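Local coordinates for protein 2-hydroxyisobutyryl-CoA synthetase (Aquincola tertiaricarbonis, PDB 6HDY) that belongs to the ANL superfamily of AMP-binding enzymes, with a large N-terminal part and a smaller C-terminal domain, and forms a dimer in the crystal, at residues 30-35 / 355-360; 317-322 / 348-353; 146-151 / 181-186. All coordinates share one frame; numbering follows the deposited sequence.

Overall arrangement
From the N terminus, the loop 30-35 just ahead of helix 36-40 meets 355-360 some 320 residues later, so contact 1 closes a loop that encloses the other two. Contact 3 forms first inside it, joining helix 141-157 to helix 176-187. Contact 2 follows in series, where the loop 317-322 between strands 315-316 and 322-329 meets 348-353, in the loop after strand 340-347. Contacts 1 and 2 touch: the O of Y359 lies 3.0 Å from ND2 of N353, probably a hydrogen bond. Contact 3 stays apart from both, its nearest atoms about 5 Å from contact 1 and about 16 Å from contact 2.

Contact 1 (30-35 / 355-360); sequences DSRYWF and CGRTYP
Two loops of the AMP-binding fold meet here, R32 and Y33 from the segment before helix 36-40 touching C355 and R357 from the connection between strands 340-347 and 361-362. The carbonyl O of C355 is the focus, since two side chains donate to it. The Y33 hydroxyl OH reaches this O at 2.7 Å and lies in the carbonyl plane. NH2 of R32 bonds to the same O at 2.9 Å, but from above that plane, 51° out of it, while the oxygen stays in the guanidinium plane. A bend at chi3 (-63°) turns the otherwise extended R32 chain toward this acceptor.

R357 runs past the tyrosine in the opposite direction. Its guanidinium takes the ring edge over one face, with Y33 CD1 3.5 Å from R357 CZ, and the two planes stand 71° apart. Several partners fix its rotation: NE forms a salt bridge with E39 on helix 36-40, NH1 gives a weak bond to the O of R32, and NH2 points in plane at the sulfur of C355. E39 also accepts from the backbone N of F35, at the N-cap position of that helix, and thus connects both loops to helix 36-40. One water finishes the junction, accepting from R357 NH1 at 2.9 Å and from W34 N at 3.1 Å.

Contact 2 (317-322 / 348-353); sequences VPYGQR and WTNDEN
The two backbones come closest at Y319 and T349, whose CA atoms are 4.5 Å apart, and a nearly straight hydrogen bond (179°) joins them from N of G320 to O of W348 at 2.7 Å. CA of Y319 adds a CA-H...O contact to the same W348 oxygen.

W348 and Y319 share the side-chain contact almost equally. CG of W348 occupies the crowded position between the backbone N and the carbonyl carbon (chi1 76°), which swings the indole across to the 317-322 backbone. There NE1 donates to the O of V317 at 3.0 Å; the oxygen lies in the indole plane, whereas the donor stands above the carbonyl plane of V317. CG2 of V317 approaches the same end of the indole, 3.8 Å from NE1 of W348.

Within 317-322, P318 to Q321 form a type II beta turn, closed by Q321 N to P318 O at 3.2 Å. It links strands 315-316 and 322-329 of the antiparallel sheet, and segment 348-353 lies in the loop after strand 340-347, the neighbour of 322-329 in that sheet. G320 has the positive phi of the third position of a type II turn.

Y319, in the second position, turns its ring edge toward the indole face: CE1 is 3.6 Å from CE2 of W348, and the rings pair edge-to-face with planes at 50°. N350 covers one face of the tyrosine. Its CB sits 3.5 Å from the Y319 ring centroid, almost on the ring normal, as a CH-pi contact. Beyond the two segments, P360 touches both Y319 and W348, while V308 of strand 304-310 packs on V317 and W348.

Contact 3 (146-151 / 181-186); sequences AIANAH and ALAGAE
Chi1 of H151 (-76°) sets CG anti to the carbonyl carbon and carries the imidazole toward A181, while CB, placed by the helix backbone, rests on G184. This is helix-helix packing in the AMP-binding fold: segments 146-151 and 181-186, of helices 141-157 and 176-187, cross at -71°, their local axes only 7.2 Å apart. Small residues allow that approach. CA of H151 and CA of G184 are 4.4 Å apart, and G184 brings only its CA against CB of H151, at 3.6 Å. One turn back along helix 141-157, CB of A148 meets CB of A183 at 3.8 Å and comes within 3.3 Å of the O of A183.

The imidazole itself is held by both nitrogens, ND1 bonded to the O of G180, just before the segment, and NE2 to the backbone N of M285. F284, part of the pocket for (3S)-3-hydroxybutanoic acid, meets this ring edge-to-face, and the histidine side chain is about 7 Å from that ligand. Further along helix 176-187, E186 bonds to H123 of the second subunit. Within its own helix, H151 is backed by I147, whose CG2 lies 3.8 Å above the imidazole plane, offset toward the ring's rim.

Contact 1 (30-35 / 355-360)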
ATOM      1  N   ASP A  30      -8.122  -8.864  30.729  1.00 57.15           N
ATOM      2  CA  ASP A  30      -7.643  -8.132  31.912  1.00 57.27           C
ATOM      3  C   ASP A  30      -6.114  -7.998  32.033  1.00 58.98           C
ATOM      4  O   ASP A  30      -5.670  -7.238  32.873  1.00 57.80           O
ATOM      5  CB  ASP A  30      -8.232  -8.728  33.213  1.00 61.89           C
ATOM      6  CG  ASP A  30      -7.922 -10.187  33.545  1.00 69.19           C
ATOM      7  OD1 ASP A  30      -7.139 -10.821  32.809  1.00 68.61           O
ATOM      8  OD2 ASP A  30      -8.399 -10.663  34.581  1.00 77.28           O
ATOM      9  N   SER A  31      -5.321  -8.664  31.160  1.00 55.82           N
ATOM     10  CA  SER A  31      -3.852  -8.634  31.172  1.00 53.39           C
ATOM     11  C   SER A  31      -3.268  -7.395  30.483  1.00 53.95           C
ATOM     12  O   SER A  31      -3.698  -7.019  29.371  1.00 50.74           O
ATOM     13  CB  SER A  31      -3.286  -9.892  30.508  1.00 54.63           C
ATOM     14  OG  SER A  31      -1.887 -10.029  30.712  1.00 56.26           O
ATOM     15  N   ARG A  32      -2.251  -6.784  31.134  1.00 48.39           N
ATOM     16  CA  ARG A  32      -1.510  -5.647  30.589  1.00 45.23           C
ATOM     17  C   ARG A  32      -0.479  -6.137  29.528  1.00 47.22           C
ATOM     18  O   ARG A  32      -0.148  -5.408  28.561  1.00 41.82           O
ATOM     19  CB  ARG A  32      -0.777  -4.928  31.725  1.00 45.94           C
ATOM     20  CG  ARG A  32       0.093  -3.765  31.260  1.00 52.84           C
ATOM     21  CD  ARG A  32       0.810  -3.122  32.424  1.00 48.35           C
ATOM     22  NE  ARG A  32      -0.158  -2.555  33.358  1.00 48.97           N
ATOM     23  CZ  ARG A  32       0.138  -2.104  34.568  1.00 58.60           C
ATOM     24  NH1 ARG A  32      -0.814  -1.602  35.345  1.00 52.47           N
ATOM     25  NH2 ARG A  32       1.387  -2.168  35.021  1.00 42.00           N
ATOM     26  N   TYR A  33       0.031  -7.369  29.748  1.00 45.53           N
ATOM     27  CA  TYR A  33       1.087  -7.982  28.945  1.00 44.65           C
ATOM     28  C   TYR A  33       0.575  -9.098  28.041  1.00 50.39           C
ATOM     29  O   TYR A  33      -0.279  -9.890  28.449  1.00 52.64           O
ATOM     30  CB  TYR A  33       2.201  -8.530  29.861  1.00 47.08           C
ATOM     31  CG  TYR A  33       2.441  -7.694  31.101  1.00 50.90           C
ATOM     32  CD1 TYR A  33       3.200  -6.526  31.045  1.00 51.52           C
ATOM     33  CD2 TYR A  33       1.915  -8.071  32.333  1.00 54.45           C
ATOM     34  CE1 TYR A  33       3.413  -5.746  32.179  1.00 53.53           C
ATOM     35  CE2 TYR A  33       2.146  -7.314  33.481  1.00 56.06           C
ATOM     36  CZ  TYR A  33       2.894  -6.151  33.399  1.00 59.55           C
ATOM     37  OH  TYR A  33       3.120  -5.401  34.525  1.00 59.15           O
ATOM     38  N   TRP A  34       1.109  -9.150  26.806  1.00 45.59           N
ATOM     39  CA  TRP A  34       0.820 -10.187  25.824  1.00 45.41           C
ATOM     40  C   TRP A  34       1.532 -11.445  26.315  1.00 49.92           C
ATOM     41  O   TRP A  34       0.907 -12.505  26.392  1.00 50.60           O
ATOM     42  CB  TRP A  34       1.299  -9.766  24.420  1.00 41.87           C
ATOM     43  CG  TRP A  34       1.065 -10.795  23.346  1.00 43.00           C
ATOM     44  CD1 TRP A  34       1.847 -11.875  23.062  1.00 46.39           C
ATOM     45  CD2 TRP A  34       0.041 -10.768  22.340  1.00 42.55           C
ATOM     46  NE1 TRP A  34       1.341 -12.558  21.977  1.00 45.52           N
ATOM     47  CE2 TRP A  34       0.236 -11.896  21.510  1.00 45.97           C
ATOM     48  CE3 TRP A  34      -1.012  -9.882  22.039  1.00 43.32           C
ATOM     49  CZ2 TRP A  34      -0.587 -12.171  20.413  1.00 44.78           C
ATOM     50  CZ3 TRP A  34      -1.842 -10.173  20.968  1.00 44.14           C
ATOM     51  CH2 TRP A  34      -1.634 -11.313  20.177  1.00 44.84           C
ATOM     52  N   PHE A  35       2.827 -11.312  26.685  1.00 45.69           N
ATOM     53  CA  PHE A  35       3.602 -12.415  27.250  1.00 46.65           C
ATOM     54  C   PHE A  35       4.102 -12.015  28.648  1.00 51.85           C
ATOM     55  O   PHE A  35       5.187 -11.443  28.762  1.00 48.50           O
ATOM     56  CB  PHE A  35       4.744 -12.863  26.326  1.00 46.83           C
ATOM     57  CG  PHE A  35       4.322 -13.615  25.081  1.00 48.10           C
ATOM     58  CD1 PHE A  35       3.310 -14.570  25.130  1.00 52.15           C
ATOM     59  CD2 PHE A  35       4.975 -13.404  23.867  1.00 47.65           C
ATOM     60  CE1 PHE A  35       2.966 -15.307  23.996  1.00 53.24           C
ATOM     61  CE2 PHE A  35       4.619 -14.127  22.729  1.00 51.17           C
ATOM     62  CZ  PHE A  35       3.613 -15.072  22.797  1.00 51.59           C
ATOM     63  N   CYS A 355       5.096   0.455  33.584  1.00 49.17           N
ATOM     64  CA  CYS A 355       4.324  -0.702  33.121  1.00 48.30           C
ATOM     65  C   CYS A 355       4.747  -1.994  33.841  1.00 53.96           C
ATOM     66  O   CYS A 355       3.978  -2.951  33.872  1.00 53.21           O
ATOM     67  CB  CYS A 355       4.375  -0.850  31.600  1.00 45.52           C
ATOM     68  SG  CYS A 355       6.009  -1.258  30.934  1.00 46.83           S
ATOM     69  N   GLY A 356       5.935  -1.985  34.454  1.00 51.97           N
ATOM     70  CA  GLY A 356       6.471  -3.146  35.156  1.00 53.36           C
ATOM     71  C   GLY A 356       7.240  -4.119  34.273  1.00 55.11           C
ATOM     72  O   GLY A 356       7.593  -5.213  34.721  1.00 55.25           O
ATOM     73  N   ARG A 357       7.500  -3.741  33.009  1.00 49.33           N
ATOM     74  CA  ARG A 357       8.306  -4.557  32.100  1.00 47.25           C
ATOM     75  C   ARG A 357       9.779  -4.360  32.477  1.00 51.99           C
ATOM     76  O   ARG A 357      10.235  -3.222  32.687  1.00 51.04           O
ATOM     77  CB  ARG A 357       8.024  -4.221  30.625  1.00 42.53           C
ATOM     78  CG  ARG A 357       6.694  -4.813  30.128  1.00 49.82           C
ATOM     79  CD  ARG A 357       6.313  -4.320  28.745  1.00 42.97           C
ATOM     80  NE  ARG A 357       5.049  -4.895  28.281  1.00 39.31           N
ATOM     81  CZ  ARG A 357       3.850  -4.339  28.435  1.00 46.43           C
ATOM     82  NH1 ARG A 357       2.776  -4.928  27.952  1.00 41.90           N
ATOM     83  NH2 ARG A 357       3.721  -3.185  29.076  1.00 30.73           N
ATOM     84  N   THR A 358      10.504  -5.473  32.627  1.00 49.04           N
ATOM     85  CA  THR A 358      11.910  -5.472  33.059  1.00 48.79           C
ATOM     86  C   THR A 358      12.898  -5.325  31.878  1.00 51.37           C
ATOM     87  O   THR A 358      13.798  -6.152  31.707  1.00 52.42           O
ATOM     88  CB  THR A 358      12.162  -6.751  33.842  1.00 54.56           C
ATOM     89  OG1 THR A 358      11.730  -7.818  33.017  1.00 51.76           O
ATOM     90  CG2 THR A 358      11.428  -6.794  35.195  1.00 53.14           C
ATOM     91  N   TYR A 359      12.733  -4.261  31.076  1.00 44.83           N
ATOM     92  CA  TYR A 359      13.543  -3.987  29.890  1.00 41.56           C
ATOM     93  C   TYR A 359      14.360  -2.696  30.034  1.00 47.43           C
ATOM     94  O   TYR A 359      13.852  -1.750  30.657  1.00 47.24           O
ATOM     95  CB  TYR A 359      12.620  -3.770  28.659  1.00 38.63           C
ATOM     96  CG  TYR A 359      11.899  -4.983  28.108  1.00 36.16           C
ATOM     97  CD1 TYR A 359      12.584  -6.167  27.839  1.00 37.58           C
ATOM     98  CD2 TYR A 359      10.559  -4.911  27.744  1.00 34.65           C
ATOM     99  CE1 TYR A 359      11.938  -7.261  27.262  1.00 37.61           C
ATOM    100  CE2 TYR A 359       9.898  -6.009  27.194  1.00 34.80           C
ATOM    101  CZ  TYR A 359      10.589  -7.187  26.972  1.00 39.61           C
ATOM    102  OH  TYR A 359       9.928  -8.276  26.463  1.00 43.05           O
ATOM    103  N   PRO A 360      15.529  -2.569  29.325  1.00 43.21           N
ATOM    104  CA  PRO A 360      16.228  -1.270  29.278  1.00 43.07           C
ATOM    105  C   PRO A 360      15.342  -0.300  28.491  1.00 45.60           C
ATOM    106  O   PRO A 360      14.471  -0.731  27.714  1.00 44.31           O
ATOM    107  CB  PRO A 360      17.510  -1.571  28.489  1.00 43.95           C
ATOM    108  CG  PRO A 360      17.644  -3.059  28.514  1.00 48.32           C
ATOM    109  CD  PRO A 360      16.238  -3.565  28.503  1.00 43.23           C
TER
HETATM  110  O   HOH W   1       2.257  -6.546  25.661  1.00 32.99           O

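Contact 2 (317-322 / 348-353)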
ATOM      1  N   VAL A 317      27.831   0.943  26.330  1.00 45.88           N
ATOM      2  CA  VAL A 317      28.112   2.089  27.202  1.00 45.85           C
ATOM      3  C   VAL A 317      27.326   1.842  28.503  1.00 50.83           C
ATOM      4  O   VAL A 317      26.283   1.167  28.434  1.00 49.75           O
ATOM      5  CB  VAL A 317      27.784   3.481  26.569  1.00 48.82           C
ATOM      6  CG1 VAL A 317      28.606   3.732  25.313  1.00 49.04           C
ATOM      7  CG2 VAL A 317      26.294   3.678  26.290  1.00 46.58           C
ATOM      8  N   PRO A 318      27.769   2.338  29.691  1.00 49.33           N
ATOM      9  CA  PRO A 318      26.971   2.109  30.915  1.00 49.31           C
ATOM     10  C   PRO A 318      25.602   2.777  30.818  1.00 51.67           C
ATOM     11  O   PRO A 318      25.441   3.701  30.012  1.00 50.13           O
ATOM     12  CB  PRO A 318      27.816   2.780  32.022  1.00 52.95           C
ATOM     13  CG  PRO A 318      29.183   2.910  31.455  1.00 57.33           C
ATOM     14  CD  PRO A 318      28.979   3.138  29.993  1.00 52.11           C
ATOM     15  N   TYR A 319      24.619   2.327  31.627  1.00 48.65           N
ATOM     16  CA  TYR A 319      23.296   2.956  31.651  1.00 47.84           C
ATOM     17  C   TYR A 319      23.410   4.393  32.155  1.00 55.22           C
ATOM     18  O   TYR A 319      24.214   4.682  33.042  1.00 57.39           O
ATOM     19  CB  TYR A 319      22.307   2.141  32.483  1.00 49.11           C
ATOM     20  CG  TYR A 319      22.042   0.761  31.924  1.00 49.57           C
ATOM     21  CD1 TYR A 319      21.461   0.593  30.666  1.00 49.26           C
ATOM     22  CD2 TYR A 319      22.376  -0.379  32.646  1.00 51.27           C
ATOM     23  CE1 TYR A 319      21.197  -0.680  30.154  1.00 48.16           C
ATOM     24  CE2 TYR A 319      22.137  -1.654  32.136  1.00 51.49           C
ATOM     25  CZ  TYR A 319      21.543  -1.801  30.893  1.00 54.12           C
ATOM     26  OH  TYR A 319      21.285  -3.062  30.421  1.00 50.62           O
ATOM     27  N   GLY A 320      22.658   5.290  31.539  1.00 52.03           N
ATOM     28  CA  GLY A 320      22.730   6.715  31.847  1.00 53.19           C
ATOM     29  C   GLY A 320      23.632   7.448  30.871  1.00 57.65           C
ATOM     30  O   GLY A 320      23.733   8.675  30.922  1.00 58.72           O
ATOM     31  N   GLN A 321      24.296   6.691  29.972  1.00 53.27           N
ATOM     32  CA  GLN A 321      25.196   7.230  28.951  1.00 52.75           C
ATOM     33  C   GLN A 321      24.624   7.087  27.523  1.00 52.62           C
ATOM     34  O   GLN A 321      23.777   6.225  27.265  1.00 48.89           O
ATOM     35  CB  GLN A 321      26.611   6.631  29.082  1.00 54.80           C
ATOM     36  CG  GLN A 321      27.743   7.541  28.590  1.00 74.49           C
ATOM     37  CD  GLN A 321      27.604   8.972  29.058  1.00 87.08           C
ATOM     38  OE1 GLN A 321      27.632   9.257  30.263  1.00 87.05           O
ATOM     39  NE2 GLN A 321      27.411   9.898  28.113  1.00 64.77           N
ATOM     40  N   ARG A 322      25.047   8.004  26.628  1.00 49.15           N
ATOM     41  CA  ARG A 322      24.642   8.071  25.224  1.00 46.67           C
ATOM     42  C   ARG A 322      25.527   7.168  24.361  1.00 48.98           C
ATOM     43  O   ARG A 322      26.713   6.994  24.652  1.00 49.25           O
ATOM     44  CB  ARG A 322      24.714   9.523  24.708  1.00 47.24           C
ATOM     45  CG  ARG A 322      23.636  10.467  25.241  1.00 51.02           C
ATOM     46  CD  ARG A 322      23.801  11.870  24.669  1.00 61.02           C
ATOM     47  NE  ARG A 322      22.594  12.685  24.855  1.00 72.56           N
ATOM     48  CZ  ARG A 322      22.219  13.682  24.052  1.00 89.37           C
ATOM     49  NH1 ARG A 322      21.105  14.360  24.301  1.00 73.04           N
ATOM     50  NH2 ARG A 322      22.951  13.998  22.987  1.00 78.10           N
ATOM     51  N   TRP A 348      20.334   5.245  26.982  1.00 41.01           N
ATOM     52  CA  TRP A 348      19.624   4.123  27.584  1.00 40.85           C
ATOM     53  C   TRP A 348      19.845   4.074  29.104  1.00 46.81           C
ATOM     54  O   TRP A 348      20.917   4.443  29.593  1.00 46.34           O
ATOM     55  CB  TRP A 348      19.919   2.765  26.876  1.00 38.28           C
ATOM     56  CG  TRP A 348      21.245   2.074  27.140  1.00 39.96           C
ATOM     57  CD1 TRP A 348      22.415   2.637  27.577  1.00 44.06           C
ATOM     58  CD2 TRP A 348      21.544   0.699  26.859  1.00 39.63           C
ATOM     59  NE1 TRP A 348      23.402   1.679  27.653  1.00 43.79           N
ATOM     60  CE2 TRP A 348      22.892   0.480  27.224  1.00 44.57           C
ATOM     61  CE3 TRP A 348      20.792  -0.380  26.343  1.00 39.89           C
ATOM     62  CZ2 TRP A 348      23.514  -0.765  27.063  1.00 44.54           C
ATOM     63  CZ3 TRP A 348      21.398  -1.616  26.226  1.00 41.77           C
ATOM     64  CH2 TRP A 348      22.749  -1.797  26.567  1.00 43.88           C
ATOM     65  N   THR A 349      18.793   3.681  29.841  1.00 45.24           N
ATOM     66  CA  THR A 349      18.801   3.544  31.306  1.00 47.36           C
ATOM     67  C   THR A 349      18.186   2.201  31.658  1.00 52.01           C
ATOM     68  O   THR A 349      17.561   1.573  30.796  1.00 51.27           O
ATOM     69  CB  THR A 349      18.077   4.722  31.993  1.00 51.40           C
ATOM     70  OG1 THR A 349      16.755   4.857  31.463  1.00 52.61           O
ATOM     71  CG2 THR A 349      18.837   6.029  31.877  1.00 44.47           C
ATOM     72  N   ASN A 350      18.413   1.728  32.882  1.00 49.82           N
ATOM     73  CA  ASN A 350      17.870   0.453  33.326  1.00 50.56           C
ATOM     74  C   ASN A 350      17.123   0.561  34.666  1.00 56.31           C
ATOM     75  O   ASN A 350      17.179  -0.344  35.499  1.00 57.82           O
ATOM     76  CB  ASN A 350      18.937  -0.641  33.346  1.00 51.79           C
ATOM     77  CG  ASN A 350      18.366  -2.042  33.297  1.00 70.45           C
ATOM     78  OD1 ASN A 350      17.279  -2.279  32.751  1.00 68.16           O
ATOM     79  ND2 ASN A 350      19.068  -2.995  33.894  1.00 61.01           N
ATOM     80  N   ASP A 351      16.367   1.639  34.835  1.00 53.02           N
ATOM     81  CA  ASP A 351      15.571   1.823  36.047  1.00 55.30           C
ATOM     82  C   ASP A 351      14.174   1.231  35.835  1.00 60.37           C
ATOM     83  O   ASP A 351      13.772   1.000  34.699  1.00 56.11           O
ATOM     84  CB  ASP A 351      15.511   3.304  36.424  1.00 57.11           C
ATOM     85  CG  ASP A 351      16.888   3.905  36.593  1.00 68.53           C
ATOM     86  OD1 ASP A 351      17.780   3.209  37.133  1.00 69.34           O
ATOM     87  OD2 ASP A 351      17.091   5.054  36.148  1.00 77.25           O
ATOM     88  N   GLU A 352      13.449   0.983  36.945  1.00 60.44           N
ATOM     89  CA  GLU A 352      12.088   0.430  36.991  1.00 59.87           C
ATOM     90  C   GLU A 352      11.161   1.181  36.017  1.00 59.94           C
ATOM     91  O   GLU A 352      11.251   2.407  35.902  1.00 59.10           O
ATOM     92  CB  GLU A 352      11.559   0.537  38.437  1.00 64.35           C
ATOM     93  CG  GLU A 352      10.481  -0.466  38.806  1.00 79.08           C
ATOM     94  CD  GLU A 352      10.044  -0.438  40.261  1.00100.25           C
ATOM     95  OE1 GLU A 352       9.673   0.652  40.753  1.00 96.62           O
ATOM     96  OE2 GLU A 352      10.036  -1.519  40.898  1.00 89.99           O
ATOM     97  N   ASN A 353      10.298   0.446  35.298  1.00 53.98           N
ATOM     98  CA  ASN A 353       9.377   1.053  34.346  1.00 51.56           C
ATOM     99  C   ASN A 353       7.964   1.079  34.901  1.00 54.85           C
ATOM    100  O   ASN A 353       7.580   0.098  35.541  1.00 55.41           O
ATOM    101  CB  ASN A 353       9.432   0.324  33.002  1.00 50.86           C
ATOM    102  CG  ASN A 353      10.798   0.388  32.367  1.00 58.62           C
ATOM    103  OD1 ASN A 353      11.312   1.467  32.067  1.00 44.99           O
ATOM    104  ND2 ASN A 353      11.418  -0.765  32.155  1.00 48.88           N
TER

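Contact 3 (146-151 / 181-186)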
ATOM      1  N   ALA A 146       6.643 -14.216  12.340  1.00 34.68           N
ATOM      2  CA  ALA A 146       7.407 -13.783  13.527  1.00 35.79           C
ATOM      3  C   ALA A 146       7.246 -12.252  13.751  1.00 38.60           C
ATOM      4  O   ALA A 146       7.059 -11.812  14.885  1.00 38.46           O
ATOM      5  CB  ALA A 146       8.883 -14.152  13.382  1.00 36.93           C
ATOM      6  N   ILE A 147       7.248 -11.469  12.665  1.00 32.92           N
ATOM      7  CA  ILE A 147       7.067 -10.005  12.699  1.00 30.00           C
ATOM      8  C   ILE A 147       5.628  -9.630  13.136  1.00 35.98           C
ATOM      9  O   ILE A 147       5.459  -8.748  13.977  1.00 35.67           O
ATOM     10  CB  ILE A 147       7.434  -9.368  11.309  1.00 29.92           C
ATOM     11  CG1 ILE A 147       8.934  -9.560  10.988  1.00 28.91           C
ATOM     12  CG2 ILE A 147       7.016  -7.865  11.260  1.00 26.11           C
ATOM     13  CD1 ILE A 147       9.370  -9.329   9.498  1.00 28.44           C
ATOM     14  N   ALA A 148       4.601 -10.282  12.537  1.00 33.92           N
ATOM     15  CA  ALA A 148       3.194 -10.014  12.852  1.00 33.41           C
ATOM     16  C   ALA A 148       2.875 -10.294  14.329  1.00 35.83           C
ATOM     17  O   ALA A 148       2.174  -9.503  14.964  1.00 35.83           O
ATOM     18  CB  ALA A 148       2.285 -10.834  11.947  1.00 34.48           C
ATOM     19  N   ASN A 149       3.424 -11.384  14.875  1.00 32.39           N
ATOM     20  CA  ASN A 149       3.237 -11.768  16.270  1.00 33.83           C
ATOM     21  C   ASN A 149       3.945 -10.832  17.224  1.00 38.95           C
ATOM     22  O   ASN A 149       3.324 -10.384  18.197  1.00 40.27           O
ATOM     23  CB  ASN A 149       3.647 -13.208  16.495  1.00 36.44           C
ATOM     24  CG  ASN A 149       2.604 -14.166  16.025  1.00 48.56           C
ATOM     25  OD1 ASN A 149       1.705 -14.526  16.771  1.00 42.55           O
ATOM     26  ND2 ASN A 149       2.675 -14.571  14.766  1.00 42.14           N
ATOM     27  N   ALA A 150       5.226 -10.500  16.934  1.00 35.46           N
ATOM     28  CA  ALA A 150       6.007  -9.537  17.718  1.00 34.15           C
ATOM     29  C   ALA A 150       5.269  -8.222  17.746  1.00 36.50           C
ATOM     30  O   ALA A 150       5.116  -7.653  18.809  1.00 35.52           O
ATOM     31  CB  ALA A 150       7.368  -9.326  17.086  1.00 33.96           C
ATOM     32  N   HIS A 151       4.762  -7.752  16.584  1.00 32.23           N
ATOM     33  CA  HIS A 151       4.084  -6.449  16.524  1.00 29.84           C
ATOM     34  C   HIS A 151       2.747  -6.423  17.229  1.00 33.70           C
ATOM     35  O   HIS A 151       2.466  -5.413  17.851  1.00 32.75           O
ATOM     36  CB  HIS A 151       3.974  -5.957  15.074  1.00 27.99           C
ATOM     37  CG  HIS A 151       5.280  -5.437  14.568  1.00 29.61           C
ATOM     38  ND1 HIS A 151       5.388  -4.891  13.338  1.00 29.82           N
ATOM     39  CD2 HIS A 151       6.489  -5.384  15.177  1.00 30.33           C
ATOM     40  CE1 HIS A 151       6.649  -4.512  13.215  1.00 28.19           C
ATOM     41  NE2 HIS A 151       7.343  -4.784  14.299  1.00 28.82           N
ATOM     42  N   ALA A 181       3.155  -2.405  10.689  1.00 25.77           N
ATOM     43  CA  ALA A 181       2.023  -2.017  11.536  1.00 25.53           C
ATOM     44  C   ALA A 181       0.760  -2.766  11.115  1.00 29.61           C
ATOM     45  O   ALA A 181      -0.045  -3.165  11.971  1.00 29.81           O
ATOM     46  CB  ALA A 181       1.795  -0.510  11.483  1.00 25.02           C
ATOM     47  N   LEU A 182       0.589  -2.960   9.796  1.00 26.60           N
ATOM     48  CA  LEU A 182      -0.542  -3.713   9.268  1.00 27.17           C
ATOM     49  C   LEU A 182      -0.529  -5.189   9.763  1.00 31.09           C
ATOM     50  O   LEU A 182      -1.574  -5.703  10.183  1.00 29.75           O
ATOM     51  CB  LEU A 182      -0.539  -3.649   7.731  1.00 26.55           C
ATOM     52  CG  LEU A 182      -1.470  -4.611   6.994  1.00 30.98           C
ATOM     53  CD1 LEU A 182      -2.935  -4.281   7.267  1.00 31.70           C
ATOM     54  CD2 LEU A 182      -1.173  -4.619   5.530  1.00 33.39           C
ATOM     55  N   ALA A 183       0.653  -5.863   9.685  1.00 27.65           N
ATOM     56  CA  ALA A 183       0.821  -7.267  10.095  1.00 26.61           C
ATOM     57  C   ALA A 183       0.501  -7.456  11.576  1.00 32.87           C
ATOM     58  O   ALA A 183      -0.069  -8.473  11.944  1.00 35.22           O
ATOM     59  CB  ALA A 183       2.223  -7.775   9.770  1.00 25.69           C
ATOM     60  N   GLY A 184       0.860  -6.474  12.400  1.00 31.34           N
ATOM     61  CA  GLY A 184       0.593  -6.465  13.837  1.00 29.70           C
ATOM     62  C   GLY A 184      -0.880  -6.289  14.109  1.00 33.81           C
ATOM     63  O   GLY A 184      -1.446  -7.012  14.928  1.00 35.45           O
ATOM     64  N   ALA A 185      -1.527  -5.355  13.391  1.00 29.77           N
ATOM     65  CA  ALA A 185      -2.972  -5.106  13.495  1.00 29.54           C
ATOM     66  C   ALA A 185      -3.774  -6.354  13.109  1.00 34.58           C
ATOM     67  O   ALA A 185      -4.693  -6.739  13.833  1.00 36.80           O
ATOM     68  CB  ALA A 185      -3.364  -3.916  12.620  1.00 28.95           C
ATOM     69  N   GLU A 186      -3.391  -7.015  12.005  1.00 30.51           N
ATOM     70  CA  GLU A 186      -4.005  -8.264  11.519  1.00 29.70           C
ATOM     71  C   GLU A 186      -3.911  -9.363  12.591  1.00 35.48           C
ATOM     72  O   GLU A 186      -4.934  -9.979  12.929  1.00 35.37           O
ATOM     73  CB  GLU A 186      -3.324  -8.740  10.214  1.00 30.23           C
ATOM     74  CG  GLU A 186      -3.654  -7.909   8.961  1.00 34.50           C
ATOM     75  CD  GLU A 186      -2.896  -8.233   7.679  1.00 41.02           C
ATOM     76  OE1 GLU A 186      -1.890  -8.970   7.730  1.00 34.97           O
ATOM     77  OE2 GLU A 186      -3.311  -7.748   6.607  1.00 38.39           O
TER